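Local coordinates for protein glutathione S-transferase (Sulfitobacter, PDB 4GF0) that binds glutathione and, as a homolog of the glutathione transferases, probably conjugates it to electrophilic substrates, at residues T90-A93 / Q94-A98. Numbering follows the deposited sequence.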
loop_
_atom_site.group_PDB
_atom_site.type_symbol
_atom_site.label_atom_id
_atom_site.label_comp_id
_atom_site.label_asym_id
_atom_site.label_seq_id
_atom_site.Cartn_x
_atom_site.Cartn_y
_atom_site.Cartn_z
ATOM N N THR A 90 5.530 12.540 13.152
ATOM C CA THR A 90 4.300 11.942 13.653
ATOM C C THR A 90 3.145 12.205 12.701
ATOM O O THR A 90 2.382 11.301 12.383
ATOM C CB THR A 90 3.927 12.464 15.043
ATOM O OG1 THR A 90 4.988 12.162 15.955
ATOM C CG2 THR A 90 2.649 11.797 15.525
ATOM N N ALA A 91 3.011 13.452 12.265
ATOM C CA ALA A 91 1.952 13.813 11.332
ATOM C C ALA A 91 2.138 13.090 9.993
ATOM O O ALA A 91 1.168 12.610 9.407
ATOM C CB ALA A 91 1.916 15.328 11.122
ATOM N N ALA A 92 3.373 13.020 9.498
ATOM C CA ALA A 92 3.636 12.283 8.264
ATOM C C ALA A 92 3.266 10.803 8.411
ATOM O O ALA A 92 2.796 10.180 7.461
ATOM C CB ALA A 92 5.107 12.435 7.824
ATOM N N ALA A 93 3.484 10.246 9.599
ATOM C CA ALA A 93 3.153 8.848 9.847
ATOM C C ALA A 93 1.637 8.655 9.863
ATOM O O ALA A 93 1.116 7.628 9.426
ATOM C CB ALA A 93 3.796 8.357 11.156
ATOM N N GLN A 94 0.915 9.649 10.361
ATOM C CA GLN A 94 -0.536 9.562 10.368
ATOM C C GLN A 94 -1.066 9.661 8.942
ATOM O O GLN A 94 -2.046 9.013 8.598
ATOM C CB GLN A 94 -1.125 10.644 11.276
ATOM C CG GLN A 94 -0.779 10.437 12.742
ATOM C CD GLN A 94 -1.117 11.635 13.596
ATOM O OE1 GLN A 94 -0.922 12.782 13.181
ATOM N NE2 GLN A 94 -1.614 11.380 14.808
ATOM N N MET A 95 -0.406 10.486 8.128
ATOM C CA MET A 95 -0.715 10.602 6.708
ATOM C C MET A 95 -0.490 9.247 6.044
ATOM O O MET A 95 -1.347 8.756 5.319
ATOM C CB MET A 95 0.192 11.651 6.059
ATOM C CG MET A 95 0.030 11.798 4.548
ATOM S SD MET A 95 1.433 12.658 3.825
ATOM C CE MET A 95 2.667 11.347 3.839
ATOM N N ARG A 96 0.651 8.624 6.313
ATOM C CA ARG A 96 0.961 7.344 5.668
ATOM C C ARG A 96 0.115 6.196 6.194
ATOM O O ARG A 96 -0.150 5.241 5.467
ATOM C CB ARG A 96 2.459 7.013 5.738
ATOM C CG ARG A 96 3.284 7.906 4.812
ATOM C CD ARG A 96 4.695 7.387 4.610
ATOM N NE ARG A 96 5.454 8.388 3.861
ATOM C CZ ARG A 96 6.224 9.316 4.423
ATOM N NH1 ARG A 96 6.378 9.350 5.744
ATOM N NH2 ARG A 96 6.842 10.212 3.657
ATOM N N SER A 97 -0.320 6.288 7.448
ATOM C CA SER A 97 -1.199 5.267 7.998
ATOM C C SER A 97 -2.484 5.266 7.201
ATOM O O SER A 97 -3.012 4.210 6.863
ATOM C CB SER A 97 -1.516 5.552 9.464
ATOM O OG SER A 97 -2.475 4.622 9.945
ATOM N N ALA A 98 -2.988 6.459 6.895
ATOM C CA ALA A 98 -4.209 6.565 6.106
ATOM C C ALA A 98 -3.980 5.955 4.731
ATOM O O ALA A 98 -4.827 5.223 4.219
ATOM C CB ALA A 98 -4.635 8.023 5.973
#
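Gln94 N donates to Thr90 O at 3.0 Å, the first of four successive i to i+4 bonds that mark this as regular alpha-helix, in the opening turns of helix 89-111 of the glutathione transferase fold. Met95, Arg96 and Ser97 repeat the pattern on Ala91, Ala92 and Ala93, with N-H...O angles between 145° and 157°.

Van der Waals contact made by the side chains is slight. The Gln94 side chain runs back toward the helix start: with CG beside its own backbone N (chi1 -66°), CG lies 3.3 Å from Thr90 O, and the extended chain carries OE1 to 3.6 Å from Ala91 CA. Thr90 CG2 meets the amide carbon CD at 4.2 Å. Shortening Gln94 to an alanine is likely to leave Thr90 CG2 without its neighbour CD and to take away the packing on Leu65 of the second subunit.

Met95 leaves the helix with CG anti to the backbone N and packs on Leu161 and Ala162; its bend at chi3 sets CE 4.0 Å above one guanidinium face of Arg96, offset toward the rim.

In that charged group, NE forms a salt bridge with Asp73 OD2 of the same chain, while Ser97 OG hydrogen-bonds Thr66 OG1 of the second subunit, placing this surface at the dimer interface. Within the helix, Arg96 NH1 approaches Ala92 CB obliquely, at 3.9 Å.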